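Local coordinates for D-glyceraldehyde dehydrogenase (NADP(+)) (Thermoplasma acidophilum, PDB 5IZD), which oxidises D-glyceraldehyde to (R)-glycerate with NADP(+) and water in the non-phosphorylated Entner-Doudoroff pathway, working as a homotetramer, at residues 182-185 against 186-190; 52-55 against 56-59; 268-271 against 272-276. All coordinates share one frame; numbering follows the deposited sequence.

In the fold
All three contacts are local, each about two turns of one helix, with contact 3 running past the helix end. Contacts 1 and 3 are buried; contact 2 is partly exposed and lies farthest from the chain centre. Contact 1 belongs to a beta-alpha-beta unit of the coenzyme-binding part, and its helix packs on helix 39-77, which also carries contact 2. Contacts 1 and 2 do not touch, with about 7 Å between nearest atoms. Contact 3 lies on the other side of the chain centre from contact 2. Its chemistry is largely aromatic, whereas contact 1 sets a lysine on an indole and contact 2 mixes rings with an amide and a carboxylate. Contacts 2 and 3 both touch the second subunit.

Contact 1: 182-185 against 186-190; sequences EWIV and RKFVE
One face of the Trp-183 indole carries the side chain of Lys-187, one helical turn on, and a water near the rim. Lys-187 CG stands over the six-membered ring, 4.0 Å from its centroid, in a CH-pi contact. Lys-187 CE approaches nearer the rim, 3.6 Å from Trp-183 CZ2. The lysine chain bends at chi2 (-77°) and chi4 (-76°), which folds it over the indole. This brings NZ into an off-centre cation-pi contact with the five-membered ring. At the edge of the Phe-188 ring, in its plane, lies the carbonyl oxygen of Ile-184. Ile-184 CG2 meets Phe-188 CE1 at 3.9 Å, side by side. Glu-182 OE2 lies near the plane of the Arg-186 guanidinium, 4.3 Å from Arg-186 NH2, too far for a salt bridge; OE2 is hydrogen-bonded to Lys-4 N.

The helix packs on helix 39-77 and on strand 198-200 of its beta-alpha-beta unit. Trp-183 NE1 is hydrogen-bonded to Glu-81, which helps fix the ring's rotation. Lys-187 NZ has a salt bridge to Glu-190 OE2 (3.1 Å), and the water joins NZ to Trp-183 O. The ammonium is thus held by a carboxylate, a water and an indole face, which probably favours its charged form.

Contact 2: 52-55 against 56-59; sequences AFWA and WNDL
Four backbone bonds run from residues 56-59 to the carbonyls four residues earlier; Asn-57 N to Phe-53 O is nearly straight (2.9 Å, 176°), while Leu-59 N meets Ala-55 O from above the carbonyl plane. The side chains of Trp-54 and Asn-57 lie side by side. Asn-57 ND2 comes 3.6 Å from Trp-54 CZ3, with the amide plane 82° from the ring plane. Asp-58 OD1 lies at the edge of the same indole, in its plane, 4.0 Å from Trp-54 CE3. The two polar side chains are joined to each other: Asn-57 ND2 donates to Asp-58 OD1 (3.2 Å), on the anti side of the carboxylate. With CG anti to the backbone N (chi1 -180°), the Asn-57 amide extends to the Trp-54 side of the helix. Asn-57 CB lies over a face of the Phe-53 ring, offset toward the rim, 4.2 Å from Phe-53 CZ. Phe-53 CE2 in turn stands over the centre of the Trp-54 ring.

Trp-56 leads off another way, to Pro-194 and Val-197, and has a cation-pi contact with Arg-64. Phe-53 packs on Arg-429 of the second subunit, and Trp-54 on Glu-426 of that subunit. This is an alpha-helical stretch, with side chains meeting at i to i+3 and i to i+4, in the long helix 39-77 of the aldehyde dehydrogenase fold, where that helix meets a neighbouring subunit.

Contact 3: 268-271 against 272-276; sequences TLLW and AKYWN
Trp-271, on the last turn of helix 262-274, lies beside Trp-275, just past the helix end. This helix makes the beta-alpha-beta crossover between the adjacent parallel strands 252-256 and 284-290. Followed outward, Trp-271 CB first meets the backbone N of Ala-272. CG anti to the backbone N (chi1 179°) turns the indole along the helix toward Trp-275. Trp-271 CD1 lies 3.9 Å from Trp-275 CG. Trp-271 NE1 comes over a face of the Trp-275 ring, 3.3 Å from Trp-275 CG. Trp-271 CE3 lies against the Ala-272 backbone, 3.2 Å from Ala-272 N and 3.7 Å from the methyl CB. Trp-271 CZ2, farther out, meets Trp-275 CE3 at 3.4 Å. The five-membered rings of Trp-271 and Trp-275 form an oblique pair. Trp-275 CB makes a CH-pi contact over the five-membered ring of Trp-271.

Trp-275 NE1 is hydrogen-bonded to Glu-99. With an alanine in place of Trp-271, the Trp-275 indole loses the ring over its face and is likely to turn more freely despite that bond. The Trp-275 side chain is about 7 Å from that of Asn-149, the probable transition-state stabiliser. Thr-486 of the second subunit packs on Trp-275, and Ile-484 of that subunit on Trp-271. Tyr-274 OH is hydrogen-bonded to Ser-305, and Leu-270 CD2 sits at the edge of the Tyr-274 ring, in its plane, 3.8 Å from Tyr-274 CE2.

Contact 1: 182-185 against 186-190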
ATOM      1  N   GLU A 182     -28.741  18.341  11.986  1.00 32.92           N
ATOM      2  CA  GLU A 182     -30.027  17.672  11.954  1.00 33.74           C
ATOM      3  C   GLU A 182     -30.447  17.504  10.542  1.00 33.51           C
ATOM      4  O   GLU A 182     -31.018  16.503  10.202  1.00 33.51           O
ATOM      5  CB  GLU A 182     -31.121  18.477  12.647  1.00 35.28           C
ATOM      6  CG  GLU A 182     -32.353  17.621  12.918  1.00 36.71           C
ATOM      7  CD  GLU A 182     -33.636  18.365  12.892  1.00 38.63           C
ATOM      8  OE1 GLU A 182     -33.794  19.227  11.988  1.00 39.79           O
ATOM      9  OE2 GLU A 182     -34.502  18.077  13.782  1.00 39.79           O
ATOM     10  N   TRP A 183     -30.258  18.540   9.744  1.00 33.26           N
ATOM     11  CA  TRP A 183     -30.698  18.497   8.350  1.00 33.57           C
ATOM     12  C   TRP A 183     -29.936  17.391   7.527  1.00 32.99           C
ATOM     13  O   TRP A 183     -30.554  16.607   6.767  1.00 33.30           O
ATOM     14  CB  TRP A 183     -30.581  19.878   7.736  1.00 33.65           C
ATOM     15  CG  TRP A 183     -31.085  20.015   6.348  1.00 34.15           C
ATOM     16  CD1 TRP A 183     -32.299  20.476   5.983  1.00 34.72           C
ATOM     17  CD2 TRP A 183     -30.377  19.686   5.104  1.00 33.96           C
ATOM     18  NE1 TRP A 183     -32.410  20.481   4.608  1.00 34.99           N
ATOM     19  CE2 TRP A 183     -31.237  20.039   4.044  1.00 34.72           C
ATOM     20  CE3 TRP A 183     -29.121  19.184   4.807  1.00 33.66           C
ATOM     21  CZ2 TRP A 183     -30.894  19.848   2.698  1.00 34.86           C
ATOM     22  CZ3 TRP A 183     -28.739  19.004   3.443  1.00 33.76           C
ATOM     23  CH2 TRP A 183     -29.638  19.331   2.416  1.00 34.35           C
ATOM     24  N   ILE A 184     -28.641  17.288   7.756  1.00 32.18           N
ATOM     25  CA  ILE A 184     -27.822  16.261   7.113  1.00 31.79           C
ATOM     26  C   ILE A 184     -28.249  14.880   7.537  1.00 32.05           C
ATOM     27  O   ILE A 184     -28.460  14.030   6.683  1.00 32.25           O
ATOM     28  CB  ILE A 184     -26.317  16.488   7.397  1.00 31.03           C
ATOM     29  CG1 ILE A 184     -25.872  17.729   6.633  1.00 30.98           C
ATOM     30  CG2 ILE A 184     -25.483  15.295   6.950  1.00 30.70           C
ATOM     31  CD1 ILE A 184     -24.597  18.332   7.129  1.00 30.51           C
ATOM     32  N   VAL A 185     -28.436  14.696   8.841  1.00 32.24           N
ATOM     33  CA  VAL A 185     -28.910  13.450   9.417  1.00 32.67           C
ATOM     34  C   VAL A 185     -30.220  12.997   8.774  1.00 33.83           C
ATOM     35  O   VAL A 185     -30.377  11.814   8.450  1.00 33.84           O
ATOM     36  CB  VAL A 185     -29.068  13.557  10.961  1.00 32.63           C
ATOM     37  CG1 VAL A 185     -29.834  12.370  11.538  1.00 32.99           C
ATOM     38  CG2 VAL A 185     -27.677  13.644  11.625  1.00 31.91           C
ATOM     39  N   ARG A 186     -31.145  13.938   8.616  1.00 34.77           N
ATOM     40  CA  ARG A 186     -32.456  13.657   8.013  1.00 36.10           C
ATOM     41  C   ARG A 186     -32.237  13.188   6.565  1.00 35.98           C
ATOM     42  O   ARG A 186     -32.858  12.216   6.162  1.00 36.29           O
ATOM     43  CB  ARG A 186     -33.393  14.869   8.116  1.00 37.31           C
ATOM     44  CG  ARG A 186     -34.842  14.670   7.602  1.00 38.89           C
ATOM     45  CD  ARG A 186     -35.743  15.859   7.946  1.00 40.08           C
ATOM     46  NE  ARG A 186     -36.003  15.983   9.396  1.00 40.82           N
ATOM     47  CZ  ARG A 186     -36.961  15.336  10.096  1.00 41.84           C
ATOM     48  NH1 ARG A 186     -37.820  14.482   9.523  1.00 42.77           N
ATOM     49  NH2 ARG A 186     -37.074  15.553  11.421  1.00 41.96           N
ATOM     50  N   LYS A 187     -31.291  13.785   5.824  1.00 35.33           N
ATOM     51  CA  LYS A 187     -31.002  13.308   4.467  1.00 35.25           C
ATOM     52  C   LYS A 187     -30.486  11.862   4.447  1.00 34.89           C
ATOM     53  O   LYS A 187     -30.889  11.082   3.601  1.00 35.09           O
ATOM     54  CB  LYS A 187     -30.090  14.280   3.699  1.00 35.01           C
ATOM     55  CG  LYS A 187     -30.771  15.615   3.399  1.00 35.61           C
ATOM     56  CD  LYS A 187     -31.752  15.505   2.237  1.00 36.58           C
ATOM     57  CE  LYS A 187     -32.629  16.745   2.143  1.00 37.26           C
ATOM     58  NZ  LYS A 187     -33.679  16.711   3.205  1.00 37.85           N
ATOM     59  N   PHE A 188     -29.620  11.506   5.385  1.00 34.31           N
ATOM     60  CA  PHE A 188     -29.176  10.123   5.533  1.00 34.26           C
ATOM     61  C   PHE A 188     -30.333   9.169   5.865  1.00 35.33           C
ATOM     62  O   PHE A 188     -30.446   8.046   5.271  1.00 35.52           O
ATOM     63  CB  PHE A 188     -28.053  10.025   6.569  1.00 33.30           C
ATOM     64  CG  PHE A 188     -26.725  10.270   5.995  1.00 32.44           C
ATOM     65  CD1 PHE A 188     -26.260  11.558   5.852  1.00 32.09           C
ATOM     66  CD2 PHE A 188     -25.955   9.218   5.522  1.00 32.07           C
ATOM     67  CE1 PHE A 188     -25.003  11.807   5.328  1.00 31.55           C
ATOM     68  CE2 PHE A 188     -24.705   9.474   4.977  1.00 31.51           C
ATOM     69  CZ  PHE A 188     -24.231  10.775   4.870  1.00 31.13           C
ATOM     70  N   VAL A 189     -31.188   9.610   6.790  1.00 35.98           N
ATOM     71  CA  VAL A 189     -32.445   8.899   7.072  1.00 37.32           C
ATOM     72  C   VAL A 189     -33.315   8.708   5.804  1.00 38.63           C
ATOM     73  O   VAL A 189     -33.662   7.554   5.452  1.00 39.79           O
ATOM     74  CB  VAL A 189     -33.279   9.532   8.222  1.00 37.62           C
ATOM     75  CG1 VAL A 189     -34.581   8.759   8.439  1.00 38.43           C
ATOM     76  CG2 VAL A 189     -32.481   9.466   9.511  1.00 37.03           C
ATOM     77  N   GLU A 190     -33.600   9.776   5.086  1.00 39.18           N
ATOM     78  CA  GLU A 190     -34.391   9.658   3.862  1.00 40.46           C
ATOM     79  C   GLU A 190     -33.706   8.794   2.785  1.00 40.26           C
ATOM     80  O   GLU A 190     -34.387   8.230   1.958  1.00 40.97           O
ATOM     81  CB  GLU A 190     -34.755  11.040   3.314  1.00 41.32           C
ATOM     82  CG  GLU A 190     -35.656  11.847   4.256  1.00 42.11           C
ATOM     83  CD  GLU A 190     -35.672  13.362   4.004  1.00 42.95           C
ATOM     84  OE1 GLU A 190     -36.556  14.036   4.625  1.00 43.90           O
ATOM     85  OE2 GLU A 190     -34.832  13.886   3.209  1.00 42.99           O
TER
HETATM   86  O   HOH W   1     -33.039  17.354   5.679  1.00 32.15           O

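Contact 2: 52-55 against 56-59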
ATOM      1  N   ALA A  52     -27.799  -2.368  16.138  1.00 39.45           N
ATOM      2  CA  ALA A  52     -27.761  -2.326  14.692  1.00 38.34           C
ATOM      3  C   ALA A  52     -26.396  -2.802  14.097  1.00 37.13           C
ATOM      4  O   ALA A  52     -26.315  -3.018  12.906  1.00 36.79           O
ATOM      5  CB  ALA A  52     -28.075  -0.909  14.230  1.00 38.20           C
ATOM      6  N   PHE A  53     -25.362  -2.966  14.920  1.00 36.04           N
ATOM      7  CA  PHE A  53     -23.984  -3.115  14.443  1.00 35.05           C
ATOM      8  C   PHE A  53     -23.775  -4.294  13.504  1.00 34.91           C
ATOM      9  O   PHE A  53     -23.299  -4.083  12.390  1.00 33.95           O
ATOM     10  CB  PHE A  53     -22.938  -3.158  15.586  1.00 34.59           C
ATOM     11  CG  PHE A  53     -21.543  -3.551  15.105  1.00 33.95           C
ATOM     12  CD1 PHE A  53     -20.810  -2.685  14.324  1.00 33.41           C
ATOM     13  CD2 PHE A  53     -21.012  -4.818  15.348  1.00 33.96           C
ATOM     14  CE1 PHE A  53     -19.568  -3.039  13.817  1.00 32.90           C
ATOM     15  CE2 PHE A  53     -19.753  -5.178  14.855  1.00 33.67           C
ATOM     16  CZ  PHE A  53     -19.033  -4.284  14.082  1.00 32.95           C
ATOM     17  N   TRP A  54     -24.200  -5.491  13.906  1.00 35.80           N
ATOM     18  CA  TRP A  54     -23.904  -6.697  13.096  1.00 36.56           C
ATOM     19  C   TRP A  54     -24.506  -6.731  11.692  1.00 36.48           C
ATOM     20  O   TRP A  54     -23.815  -7.040  10.712  1.00 36.29           O
ATOM     21  CB  TRP A  54     -24.162  -8.008  13.869  1.00 37.75           C
ATOM     22  CG  TRP A  54     -23.021  -8.288  14.737  1.00 37.84           C
ATOM     23  CD1 TRP A  54     -22.970  -8.196  16.100  1.00 38.11           C
ATOM     24  CD2 TRP A  54     -21.685  -8.614  14.292  1.00 37.78           C
ATOM     25  NE1 TRP A  54     -21.683  -8.486  16.536  1.00 38.37           N
ATOM     26  CE2 TRP A  54     -20.877  -8.739  15.452  1.00 37.66           C
ATOM     27  CE3 TRP A  54     -21.102  -8.791  13.029  1.00 37.67           C
ATOM     28  CZ2 TRP A  54     -19.516  -9.059  15.393  1.00 37.42           C
ATOM     29  CZ3 TRP A  54     -19.734  -9.107  12.960  1.00 37.40           C
ATOM     30  CH2 TRP A  54     -18.959  -9.235  14.143  1.00 37.35           C
ATOM     31  N   ALA A  55     -25.739  -6.359  11.604  1.00 36.65           N
ATOM     32  CA  ALA A  55     -26.466  -6.232  10.333  1.00 37.24           C
ATOM     33  C   ALA A  55     -25.963  -5.093   9.432  1.00 36.87           C
ATOM     34  O   ALA A  55     -26.055  -5.209   8.200  1.00 37.51           O
ATOM     35  CB  ALA A  55     -27.961  -6.002  10.623  1.00 37.82           C
ATOM     36  N   TRP A  56     -25.437  -4.005  10.020  1.00 35.82           N
ATOM     37  CA  TRP A  56     -24.767  -2.957   9.218  1.00 35.04           C
ATOM     38  C   TRP A  56     -23.379  -3.465   8.729  1.00 34.79           C
ATOM     39  O   TRP A  56     -23.054  -3.380   7.537  1.00 34.38           O
ATOM     40  CB  TRP A  56     -24.659  -1.664  10.026  1.00 34.13           C
ATOM     41  CG  TRP A  56     -24.189  -0.429   9.313  1.00 33.30           C
ATOM     42  CD1 TRP A  56     -23.085   0.319   9.642  1.00 32.39           C
ATOM     43  CD2 TRP A  56     -24.768   0.210   8.177  1.00 33.24           C
ATOM     44  NE1 TRP A  56     -22.963   1.390   8.813  1.00 31.99           N
ATOM     45  CE2 TRP A  56     -23.979   1.356   7.899  1.00 32.50           C
ATOM     46  CE3 TRP A  56     -25.884  -0.049   7.379  1.00 33.94           C
ATOM     47  CZ2 TRP A  56     -24.251   2.231   6.851  1.00 32.46           C
ATOM     48  CZ3 TRP A  56     -26.174   0.844   6.335  1.00 34.03           C
ATOM     49  CH2 TRP A  56     -25.329   1.974   6.074  1.00 33.33           C
ATOM     50  N   ASN A  57     -22.584  -4.017   9.628  1.00 35.17           N
ATOM     51  CA  ASN A  57     -21.328  -4.671   9.195  1.00 36.01           C
ATOM     52  C   ASN A  57     -21.604  -5.654   8.008  1.00 37.32           C
ATOM     53  O   ASN A  57     -20.958  -5.597   6.930  1.00 37.57           O
ATOM     54  CB  ASN A  57     -20.680  -5.416  10.361  1.00 35.77           C
ATOM     55  CG  ASN A  57     -19.367  -6.113   9.957  1.00 35.92           C
ATOM     56  OD1 ASN A  57     -18.371  -5.490   9.790  1.00 35.04           O
ATOM     57  ND2 ASN A  57     -19.417  -7.390   9.756  1.00 36.69           N
ATOM     58  N   ASP A  58     -22.555  -6.536   8.230  1.00 38.67           N
ATOM     59  CA  ASP A  58     -22.867  -7.634   7.306  1.00 40.04           C
ATOM     60  C   ASP A  58     -23.476  -7.219   5.925  1.00 39.70           C
ATOM     61  O   ASP A  58     -23.392  -8.017   4.996  1.00 40.48           O
ATOM     62  CB  ASP A  58     -23.784  -8.693   8.010  1.00 41.70           C
ATOM     63  CG  ASP A  58     -22.997  -9.609   8.991  1.00 42.83           C
ATOM     64  OD1 ASP A  58     -21.784  -9.440   9.187  1.00 42.13           O
ATOM     65  OD2 ASP A  58     -23.599 -10.505   9.605  1.00 45.89           O
ATOM     66  N   LEU A  59     -24.039  -6.016   5.773  1.00 38.09           N
ATOM     67  CA  LEU A  59     -24.397  -5.518   4.436  1.00 37.61           C
ATOM     68  C   LEU A  59     -23.231  -5.398   3.455  1.00 36.52           C
ATOM     69  O   LEU A  59     -23.436  -5.450   2.251  1.00 36.24           O
ATOM     70  CB  LEU A  59     -25.023  -4.108   4.515  1.00 37.74           C
ATOM     71  CG  LEU A  59     -26.458  -3.849   4.937  1.00 38.61           C
ATOM     72  CD1 LEU A  59     -26.785  -2.373   4.633  1.00 38.48           C
ATOM     73  CD2 LEU A  59     -27.403  -4.758   4.200  1.00 39.38           C
TER

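Contact 3: 268-271 against 272-276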
ATOM      1  N   THR A 268      -3.892  35.238  -0.724  1.00 31.59           N
ATOM      2  CA  THR A 268      -3.942  34.092   0.161  1.00 30.77           C
ATOM      3  C   THR A 268      -4.089  34.504   1.648  1.00 30.55           C
ATOM      4  O   THR A 268      -4.788  33.818   2.404  1.00 29.99           O
ATOM      5  CB  THR A 268      -2.710  33.190  -0.003  1.00 30.53           C
ATOM      6  OG1 THR A 268      -2.520  32.870  -1.398  1.00 30.64           O
ATOM      7  CG2 THR A 268      -2.834  31.938   0.846  1.00 29.86           C
ATOM      8  N   LEU A 269      -3.400  35.568   2.062  1.00 30.85           N
ATOM      9  CA  LEU A 269      -3.503  36.032   3.443  1.00 30.85           C
ATOM     10  C   LEU A 269      -4.903  36.568   3.752  1.00 30.89           C
ATOM     11  O   LEU A 269      -5.426  36.334   4.837  1.00 30.64           O
ATOM     12  CB  LEU A 269      -2.483  37.126   3.755  1.00 31.22           C
ATOM     13  CG  LEU A 269      -2.480  37.622   5.198  1.00 31.19           C
ATOM     14  CD1 LEU A 269      -2.169  36.483   6.164  1.00 30.80           C
ATOM     15  CD2 LEU A 269      -1.439  38.734   5.315  1.00 31.80           C
ATOM     16  N   LEU A 270      -5.507  37.270   2.801  1.00 31.30           N
ATOM     17  CA  LEU A 270      -6.904  37.707   2.994  1.00 31.46           C
ATOM     18  C   LEU A 270      -7.798  36.507   3.259  1.00 30.73           C
ATOM     19  O   LEU A 270      -8.646  36.536   4.174  1.00 30.43           O
ATOM     20  CB  LEU A 270      -7.409  38.489   1.790  1.00 32.19           C
ATOM     21  CG  LEU A 270      -6.947  39.943   1.646  1.00 32.98           C
ATOM     22  CD1 LEU A 270      -7.376  40.470   0.264  1.00 33.59           C
ATOM     23  CD2 LEU A 270      -7.551  40.812   2.744  1.00 33.05           C
ATOM     24  N   TRP A 271      -7.632  35.479   2.435  1.00 30.21           N
ATOM     25  CA  TRP A 271      -8.332  34.212   2.636  1.00 29.61           C
ATOM     26  C   TRP A 271      -8.007  33.577   4.014  1.00 29.09           C
ATOM     27  O   TRP A 271      -8.917  33.329   4.839  1.00 28.62           O
ATOM     28  CB  TRP A 271      -8.049  33.202   1.517  1.00 29.48           C
ATOM     29  CG  TRP A 271      -8.764  31.940   1.805  1.00 29.05           C
ATOM     30  CD1 TRP A 271     -10.066  31.637   1.477  1.00 29.04           C
ATOM     31  CD2 TRP A 271      -8.259  30.812   2.523  1.00 28.62           C
ATOM     32  NE1 TRP A 271     -10.396  30.406   1.970  1.00 28.62           N
ATOM     33  CE2 TRP A 271      -9.313  29.891   2.640  1.00 28.41           C
ATOM     34  CE3 TRP A 271      -7.031  30.512   3.130  1.00 28.45           C
ATOM     35  CZ2 TRP A 271      -9.164  28.687   3.299  1.00 28.02           C
ATOM     36  CZ3 TRP A 271      -6.901  29.299   3.821  1.00 28.03           C
ATOM     37  CH2 TRP A 271      -7.954  28.418   3.883  1.00 27.81           C
ATOM     38  N   ALA A 272      -6.718  33.432   4.309  1.00 28.76           N
ATOM     39  CA  ALA A 272      -6.311  32.686   5.481  1.00 28.42           C
ATOM     40  C   ALA A 272      -6.679  33.350   6.798  1.00 28.53           C
ATOM     41  O   ALA A 272      -6.964  32.661   7.772  1.00 28.14           O
ATOM     42  CB  ALA A 272      -4.796  32.337   5.415  1.00 28.43           C
ATOM     43  N   LYS A 273      -6.721  34.688   6.827  1.00 29.07           N
ATOM     44  CA  LYS A 273      -7.135  35.385   8.010  1.00 29.31           C
ATOM     45  C   LYS A 273      -8.654  35.546   8.126  1.00 29.48           C
ATOM     46  O   LYS A 273      -9.210  35.421   9.207  1.00 29.47           O
ATOM     47  CB  LYS A 273      -6.548  36.779   8.064  1.00 29.76           C
ATOM     48  CG  LYS A 273      -6.767  37.500   9.392  1.00 29.94           C
ATOM     49  CD  LYS A 273      -6.100  36.819  10.574  1.00 29.70           C
ATOM     50  CE  LYS A 273      -7.026  35.945  11.373  1.00 29.36           C
ATOM     51  NZ  LYS A 273      -6.320  35.250  12.466  1.00 29.19           N
ATOM     52  N   TYR A 274      -9.313  35.913   7.039  1.00 29.88           N
ATOM     53  CA  TYR A 274     -10.689  36.402   7.140  1.00 30.21           C
ATOM     54  C   TYR A 274     -11.738  35.436   6.743  1.00 30.03           C
ATOM     55  O   TYR A 274     -12.899  35.677   7.051  1.00 30.22           O
ATOM     56  CB  TYR A 274     -10.883  37.756   6.406  1.00 30.74           C
ATOM     57  CG  TYR A 274      -9.913  38.769   6.871  1.00 31.06           C
ATOM     58  CD1 TYR A 274      -9.811  39.075   8.233  1.00 31.16           C
ATOM     59  CD2 TYR A 274      -9.061  39.416   5.982  1.00 31.35           C
ATOM     60  CE1 TYR A 274      -8.902  40.020   8.688  1.00 31.55           C
ATOM     61  CE2 TYR A 274      -8.172  40.361   6.416  1.00 31.71           C
ATOM     62  CZ  TYR A 274      -8.060  40.660   7.759  1.00 31.84           C
ATOM     63  OH  TYR A 274      -7.130  41.608   8.219  1.00 32.28           O
ATOM     64  N   TRP A 275     -11.381  34.345   6.098  1.00 29.87           N
ATOM     65  CA  TRP A 275     -12.353  33.309   5.779  1.00 30.06           C
ATOM     66  C   TRP A 275     -12.938  32.823   7.075  1.00 29.53           C
ATOM     67  O   TRP A 275     -12.210  32.621   8.039  1.00 28.94           O
ATOM     68  CB  TRP A 275     -11.691  32.199   5.042  1.00 30.13           C
ATOM     69  CG  TRP A 275     -12.519  31.089   4.453  1.00 30.66           C
ATOM     70  CD1 TRP A 275     -13.482  31.182   3.458  1.00 31.28           C
ATOM     71  CD2 TRP A 275     -12.399  29.698   4.752  1.00 30.54           C
ATOM     72  NE1 TRP A 275     -13.934  29.923   3.119  1.00 31.31           N
ATOM     73  CE2 TRP A 275     -13.270  28.997   3.879  1.00 30.72           C
ATOM     74  CE3 TRP A 275     -11.610  28.965   5.644  1.00 30.41           C
ATOM     75  CZ2 TRP A 275     -13.372  27.608   3.886  1.00 30.45           C
ATOM     76  CZ3 TRP A 275     -11.711  27.543   5.642  1.00 29.99           C
ATOM     77  CH2 TRP A 275     -12.587  26.901   4.776  1.00 30.10           C
ATOM     78  N   ASN A 276     -14.273  32.829   7.121  1.00 29.66           N
ATOM     79  CA  ASN A 276     -15.029  32.464   8.320  1.00 29.53           C
ATOM     80  C   ASN A 276     -14.637  33.321   9.520  1.00 29.44           C
ATOM     81  O   ASN A 276     -14.645  32.859  10.659  1.00 29.05           O
ATOM     82  CB  ASN A 276     -14.844  30.965   8.651  1.00 29.35           C
ATOM     83  CG  ASN A 276     -16.036  30.399   9.419  1.00 29.69           C
ATOM     84  OD1 ASN A 276     -17.139  30.937   9.339  1.00 30.07           O
ATOM     85  ND2 ASN A 276     -15.808  29.350  10.208  1.00 29.44           N
TER